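Local coordinates for protein omega transaminase (Pseudomonas sp., PDB 5LHA) that probably transfers amino groups between amines and carbonyl acceptors as a pyridoxal-phosphate-dependent omega-transaminase of fold type I, here holding the pyridoxamine form of its cofactor, at residues R117-S122 / I325-T330; S125-T130 / G303-N308. All blocks are in the same frame, centred on the assembly; numbering follows the deposited sequence. Where two conformers were deposited one is given.

Interaction 1 (R117-S122 / I325-T330). With PMP (4'-deoxy-4'-aminopyridoxal-5'-phosphate), chain G.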
loop_
_atom_site.group_PDB
_atom_site.type_symbol
_atom_site.label_atom_id
_atom_site.label_comp_id
_atom_site.label_asym_id
_atom_site.label_seq_id
_atom_site.Cartn_x
_atom_site.Cartn_y
_atom_site.Cartn_z
ATOM N N ARG A 117 -26.135 17.259 -2.793
ATOM C CA ARG A 117 -25.585 17.009 -4.115
ATOM C C ARG A 117 -25.629 15.518 -4.430
ATOM O O ARG A 117 -25.478 14.673 -3.543
ATOM C CB ARG A 117 -24.138 17.513 -4.215
ATOM C CG ARG A 117 -23.980 19.012 -4.052
ATOM C CD ARG A 117 -24.406 19.751 -5.308
ATOM N NE ARG A 117 -24.163 21.190 -5.214
ATOM C CZ ARG A 117 -25.027 22.065 -4.704
ATOM N NH1 ARG A 117 -26.202 21.661 -4.244
ATOM N NH2 ARG A 117 -24.722 23.352 -4.664
ATOM N N VAL A 118 -25.833 15.210 -5.713
ATOM C CA VAL A 118 -25.846 13.844 -6.222
ATOM C C VAL A 118 -24.718 13.692 -7.232
ATOM O O VAL A 118 -24.516 14.570 -8.078
ATOM C CB VAL A 118 -27.187 13.480 -6.889
ATOM C CG1 VAL A 118 -27.246 11.981 -7.154
ATOM C CG2 VAL A 118 -28.375 13.946 -6.058
ATOM N N LEU A 119 -23.974 12.589 -7.128
ATOM C CA LEU A 119 -23.069 12.140 -8.182
ATOM C C LEU A 119 -23.616 10.825 -8.724
ATOM O O LEU A 119 -23.557 9.792 -8.045
ATOM C CB LEU A 119 -21.639 11.991 -7.671
ATOM C CG LEU A 119 -20.584 12.347 -8.722
ATOM C CD1 LEU A 119 -19.242 12.566 -8.065
ATOM C CD2 LEU A 119 -20.477 11.273 -9.800
ATOM N N PHE A 120 -24.127 10.868 -9.954
ATOM C CA PHE A 120 -24.814 9.742 -10.565
ATOM C C PHE A 120 -23.814 8.742 -11.130
ATOM O O PHE A 120 -22.667 9.066 -11.446
ATOM C CB PHE A 120 -25.751 10.219 -11.684
ATOM C CG PHE A 120 -27.013 10.878 -11.186
ATOM C CD1 PHE A 120 -28.036 10.128 -10.626
ATOM C CD2 PHE A 120 -27.159 12.256 -11.247
ATOM C CE1 PHE A 120 -29.183 10.743 -10.156
ATOM C CE2 PHE A 120 -28.303 12.865 -10.777
ATOM C CZ PHE A 120 -29.315 12.106 -10.235
ATOM N N SER A 121 -24.280 7.507 -11.263
ATOM C CA SER A 121 -23.470 6.411 -11.765
ATOM C C SER A 121 -24.426 5.341 -12.284
ATOM O O SER A 121 -25.586 5.640 -12.591
ATOM C CB SER A 121 -22.505 5.932 -10.664
ATOM O OG SER A 121 -23.204 5.398 -9.548
ATOM N N SER A 122 -23.954 4.097 -12.380
ATOM C CA SER A 122 -24.725 3.044 -13.035
ATOM C C SER A 122 -25.023 1.842 -12.154
ATOM O O SER A 122 -25.761 0.949 -12.590
ATOM C CB SER A 122 -23.992 2.552 -14.289
ATOM O OG SER A 122 -23.858 3.592 -15.238
ATOM N N ILE A 325 -13.676 18.467 -9.341
ATOM C CA ILE A 325 -14.255 17.135 -9.170
ATOM C C ILE A 325 -13.923 16.356 -10.439
ATOM O O ILE A 325 -14.635 16.421 -11.443
ATOM C CB ILE A 325 -15.756 17.200 -8.891
ATOM C CG1 ILE A 325 -16.011 17.948 -7.579
ATOM C CG2 ILE A 325 -16.364 15.799 -8.853
ATOM C CD1 ILE A 325 -17.470 18.096 -7.261
ATOM N N MET A 326 -12.820 15.608 -10.398
ATOM C CA MET A 326 -12.329 14.857 -11.553
ATOM C C MET A 326 -12.782 13.403 -11.525
ATOM O O MET A 326 -12.037 12.496 -11.916
ATOM C CB MET A 326 -10.806 14.942 -11.637
ATOM C CG MET A 326 -10.270 16.336 -11.924
ATOM S SD MET A 326 -11.073 17.112 -13.341
ATOM C CE MET A 326 -12.065 18.343 -12.514
ATOM N N HIS A 327 -14.005 13.155 -11.068
ATOM C CA HIS A 327 -14.532 11.807 -10.939
ATOM C C HIS A 327 -15.929 11.746 -11.542
ATOM O O HIS A 327 -16.760 12.630 -11.295
ATOM C CB HIS A 327 -14.579 11.378 -9.473
ATOM C CG HIS A 327 -15.148 10.010 -9.268
ATOM N ND1 HIS A 327 -14.424 8.866 -9.513
ATOM C CD2 HIS A 327 -16.379 9.604 -8.880
ATOM C CE1 HIS A 327 -15.179 7.812 -9.266
ATOM N NE2 HIS A 327 -16.372 8.233 -8.888
ATOM N N GLY A 328 -16.183 10.706 -12.326
ATOM C CA GLY A 328 -17.489 10.523 -12.927
ATOM C C GLY A 328 -17.411 9.660 -14.169
ATOM O O GLY A 328 -16.333 9.286 -14.632
ATOM N N TYR A 329 -18.588 9.406 -14.741
ATOM C CA TYR A 329 -18.735 8.349 -15.729
ATOM C C TYR A 329 -19.419 8.855 -16.987
ATOM O O TYR A 329 -20.273 9.744 -16.942
ATOM C CB TYR A 329 -19.530 7.166 -15.147
ATOM C CG TYR A 329 -18.924 6.665 -13.864
ATOM C CD1 TYR A 329 -17.770 5.893 -13.890
ATOM C CD2 TYR A 329 -19.483 6.979 -12.625
ATOM C CE1 TYR A 329 -17.179 5.438 -12.724
ATOM C CE2 TYR A 329 -18.897 6.525 -11.439
ATOM C CZ TYR A 329 -17.738 5.755 -11.503
ATOM O OH TYR A 329 -17.137 5.278 -10.358
ATOM N N THR A 330 -19.028 8.255 -18.113
ATOM C CA THR A 330 -19.685 8.521 -19.385
ATOM C C THR A 330 -21.196 8.454 -19.239
ATOM O O THR A 330 -21.927 9.278 -19.802
ATOM C CB THR A 330 -19.205 7.511 -20.427
ATOM O OG1 THR A 330 -17.791 7.639 -20.588
ATOM C CG2 THR A 330 -19.880 7.736 -21.766
HETATM N N1 PMP G . -11.387 3.637 -20.706
HETATM C C2 PMP G . -11.199 4.692 -21.582
HETATM C C2A PMP G . -10.100 4.668 -22.603
HETATM C C3 PMP G . -12.020 5.812 -21.510
HETATM O O3 PMP G . -11.804 6.862 -22.363
HETATM C C4 PMP G . -13.054 5.853 -20.575
HETATM C C4A PMP G . -14.051 7.003 -20.548
HETATM N N4A PMP G . -13.572 8.191 -21.234
HETATM C C5 PMP G . -13.175 4.813 -19.648
HETATM C C6 PMP G . -12.271 3.755 -19.671
HETATM C C5A PMP G . -14.278 4.850 -18.613
HETATM O O4P PMP G . -15.555 4.813 -19.215
HETATM P P PMP G . -16.846 5.120 -18.302
HETATM O O1P PMP G . -16.703 4.449 -16.954
HETATM O O2P PMP G . -18.124 4.670 -18.976
HETATM O O3P PMP G . -16.920 6.625 -18.153
#
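Leu119 fills the bend of the 325-330 loop with its two methyl branches. CD1 lies 4.1 Å from the carbonyl O of His327 and meets the CD2 edge of that imidazole near the ring plane, while on another side it reaches the CG2 branch of Ile325 at 4.4 Å. CD2 instead faces the CA of Gly328. The imidazole is brought to Leu119 by a first torsion that sets CG anti to the backbone N (chi1 178°), and its two nitrogens are satisfied by Lys133 and Thr130; the buried His327 O has no polar partner in the model.

Phe120 contributes its backbone: O lies in the plane of the Tyr329 ring, 4.0 Å from the edge atom CD2, and accepts a hydrogen bond from Ser332 OG, a hydroxyl that also bonds Tyr329 N and so ties strand to loop. At Ser121, CB comes up to the same ring obliquely, 3.7 Å from Tyr329 CE2. The phenol ring is thus fitted between this strand and the cofactor, for its CD1 is 3.6 Å from PMP O1P. Just beyond, Thr330 grips the phosphate twice: N donates to PMP O3P at 2.7 Å, nearly straight at 174°, and OG1 donates to the same oxygen at 2.8 Å. This PMP also bonds Gly124 and Ser125 of the second subunit, making the loop part of a composite active site.

Strand 115-121 is a border strand of the large sheet within this chain, with 303-308 beside it; Phe120 packs on helix 97-109, whereas Leu119 and Tyr329 touch helix 124-141.

Interaction 2 (S125-T130 / G303-N308); sequences SDAVET and GATLFN. With PMP (4'-deoxy-4'-aminopyridoxal-5'-phosphate), chain E.
Ala304 meets the helix through its carbonyl O, which lies 3.5 Å from the CB of Ala127. One residue on, Thr305 makes the polar link: OG1 donates to Ala127 O at 3.0 Å, lying in the carbonyl plane on a lone pair and arriving from the side, with a C=O...donor angle of 104°. Its chi1 of -48° turns OG1 beside its own backbone N and up to the helix, where it also sits 3.6 Å from Thr130 CB. Thr130 and Thr305 run past one another in opposite directions, CG2 of the former 4.0 Å from CB of the latter. Thr130 OG1 bonds back to Asp126 O at 2.6 Å, from the face opposite to that used by Thr130 N.

This is the helix-on-sheet layer of the fold type I enzymes, whose seven-stranded sheet carries one antiparallel strand, here 303-308. Helix 125-130 crosses it at -29°, its axis 7.0 Å away, and at the helix start Ser125 N and OG both donate to PMP O3P.

Farther along, Phe307 turns its ring edge to Thr130, with CZ 4.3 Å from CG2, and its ring also meets Trp22 of the second subunit. Asn308 ends the strand as the N-cap of helix 309-316, its OD1 accepting from Ile311 N.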
loop_
_atom_site.group_PDB
_atom_site.type_symbol
_atom_site.label_atom_id
_atom_site.label_comp_id
_atom_site.label_asym_id
_atom_site.label_seq_id
_atom_site.Cartn_x
_atom_site.Cartn_y
_atom_site.Cartn_z
ATOM N N SER A 125 -21.801 -0.725 -6.867
ATOM C CA SER A 125 -20.351 -0.651 -6.735
ATOM C C SER A 125 -19.833 0.710 -7.170
ATOM O O SER A 125 -18.883 1.234 -6.579
ATOM C CB SER A 125 -19.686 -1.748 -7.559
ATOM O OG SER A 125 -20.092 -3.022 -7.117
ATOM N N ASP A 126 -20.417 1.278 -8.235
ATOM C CA ASP A 126 -20.095 2.651 -8.618
ATOM C C ASP A 126 -20.374 3.610 -7.477
ATOM O O ASP A 126 -19.580 4.517 -7.206
ATOM C CB ASP A 126 -20.903 3.104 -9.835
ATOM C CG ASP A 126 -20.684 2.268 -11.058
ATOM O OD1 ASP A 126 -19.982 1.241 -10.992
ATOM O OD2 ASP A 126 -21.213 2.678 -12.119
ATOM N N ALA A 127 -21.555 3.488 -6.867
ATOM C CA ALA A 127 -21.934 4.406 -5.798
ATOM C C ALA A 127 -20.978 4.294 -4.624
ATOM O O ALA A 127 -20.617 5.299 -4.007
ATOM C CB ALA A 127 -23.368 4.129 -5.353
ATOM N N VAL A 128 -20.536 3.073 -4.325
ATOM C CA VAL A 128 -19.593 2.859 -3.234
ATOM C C VAL A 128 -18.218 3.399 -3.610
ATOM O O VAL A 128 -17.595 4.146 -2.842
ATOM C CB VAL A 128 -19.547 1.367 -2.858
ATOM C CG1 VAL A 128 -18.371 1.085 -1.937
ATOM C CG2 VAL A 128 -20.874 0.951 -2.209
ATOM N N GLU A 129 -17.716 3.013 -4.788
ATOM C CA GLU A 129 -16.438 3.538 -5.259
ATOM C C GLU A 129 -16.425 5.059 -5.228
ATOM O O GLU A 129 -15.427 5.677 -4.839
ATOM C CB GLU A 129 -16.147 3.028 -6.673
ATOM C CG GLU A 129 -14.658 3.015 -7.031
ATOM C CD GLU A 129 -13.902 1.862 -6.371
ATOM O OE1 GLU A 129 -14.478 1.208 -5.478
ATOM O OE2 GLU A 129 -12.734 1.603 -6.744
ATOM N N THR A 130 -17.527 5.674 -5.657
ATOM C CA THR A 130 -17.650 7.127 -5.647
ATOM C C THR A 130 -17.616 7.685 -4.227
ATOM O O THR A 130 -16.952 8.696 -3.963
ATOM C CB THR A 130 -18.950 7.514 -6.354
ATOM O OG1 THR A 130 -18.906 7.026 -7.699
ATOM C CG2 THR A 130 -19.138 9.026 -6.386
ATOM N N GLY A 303 -26.985 4.166 -10.703
ATOM C CA GLY A 303 -26.537 4.298 -9.337
ATOM C C GLY A 303 -26.457 5.769 -8.977
ATOM O O GLY A 303 -26.440 6.642 -9.846
ATOM N N ALA A 304 -26.437 6.038 -7.673
ATOM C CA ALA A 304 -26.329 7.416 -7.211
ATOM C C ALA A 304 -25.647 7.469 -5.856
ATOM O O ALA A 304 -25.859 6.600 -5.006
ATOM C CB ALA A 304 -27.697 8.109 -7.130
ATOM N N THR A 305 -24.808 8.487 -5.684
ATOM C CA THR A 305 -24.212 8.827 -4.402
ATOM C C THR A 305 -24.643 10.241 -4.040
ATOM O O THR A 305 -24.387 11.179 -4.801
ATOM C CB THR A 305 -22.694 8.732 -4.478
ATOM O OG1 THR A 305 -22.346 7.492 -5.101
ATOM C CG2 THR A 305 -22.081 8.768 -3.067
ATOM N N LEU A 306 -25.301 10.393 -2.896
ATOM C CA LEU A 306 -25.746 11.700 -2.420
ATOM C C LEU A 306 -24.839 12.172 -1.298
ATOM O O LEU A 306 -24.395 11.373 -0.475
ATOM C CB LEU A 306 -27.190 11.665 -1.915
ATOM C CG LEU A 306 -28.323 11.663 -2.951
ATOM C CD1 LEU A 306 -28.398 10.328 -3.675
ATOM C CD2 LEU A 306 -29.653 11.995 -2.295
ATOM N N PHE A 307 -24.589 13.478 -1.263
ATOM C CA PHE A 307 -23.714 14.105 -0.283
ATOM C C PHE A 307 -24.476 15.210 0.423
ATOM O O PHE A 307 -25.243 15.946 -0.204
ATOM C CB PHE A 307 -22.453 14.661 -0.952
ATOM C CG PHE A 307 -21.705 13.631 -1.762
ATOM C CD1 PHE A 307 -22.094 13.322 -3.054
ATOM C CD2 PHE A 307 -20.618 12.964 -1.215
ATOM C CE1 PHE A 307 -21.417 12.359 -3.793
ATOM C CE2 PHE A 307 -19.932 11.999 -1.951
ATOM C CZ PHE A 307 -20.330 11.702 -3.237
ATOM N N ASN A 308 -24.275 15.316 1.731
ATOM C CA ASN A 308 -25.013 16.310 2.487
ATOM C C ASN A 308 -24.379 17.691 2.317
ATOM O O ASN A 308 -23.326 17.848 1.692
ATOM C CB ASN A 308 -25.117 15.881 3.956
ATOM C CG ASN A 308 -23.763 15.749 4.645
ATOM O OD1 ASN A 308 -22.727 16.072 4.079
ATOM N ND2 ASN A 308 -23.776 15.248 5.871
HETATM N N1 PMP E . -23.477 -2.635 -1.756
HETATM C C2 PMP E . -24.599 -3.381 -1.433
HETATM C C2A PMP E . -25.184 -3.346 -0.047
HETATM C C3 PMP E . -24.946 -4.432 -2.271
HETATM O O3 PMP E . -25.795 -5.413 -1.834
HETATM C C4 PMP E . -24.417 -4.491 -3.559
HETATM C C4A PMP E . -24.859 -5.593 -4.497
HETATM N N4A PMP E . -25.688 -6.554 -3.798
HETATM C C5 PMP E . -23.477 -3.545 -3.973
HETATM C C6 PMP E . -23.012 -2.612 -3.048
HETATM C C5A PMP E . -22.984 -3.551 -5.412
HETATM O O4P PMP E . -24.061 -3.344 -6.313
HETATM P P PMP E . -23.931 -3.609 -7.903
HETATM O O1P PMP E . -24.150 -5.096 -8.118
HETATM O O2P PMP E . -25.026 -2.834 -8.606
HETATM O O3P PMP E . -22.571 -3.223 -8.447
#

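In the fold
Followed from the N terminus, the chain lays down strand segment 117-122 and, after a short turn, helix segment 125-130. It then builds much of the large domain before returning as strand 303-308, which closes a 172-residue loop in interaction 2. Segment 325-330 follows and closes a longer loop of 202 residues in interaction 1, so the second contact nests within the first. The two returning segments flank strand 115-121 differently: 303-308 is its neighbour in the sheet, joined by probable backbone hydrogen bonds, while 325-330 passes by as a loop. Between them they serve two cofactors, interaction 2 in this subunit's pocket and interaction 1 in that of the second subunit.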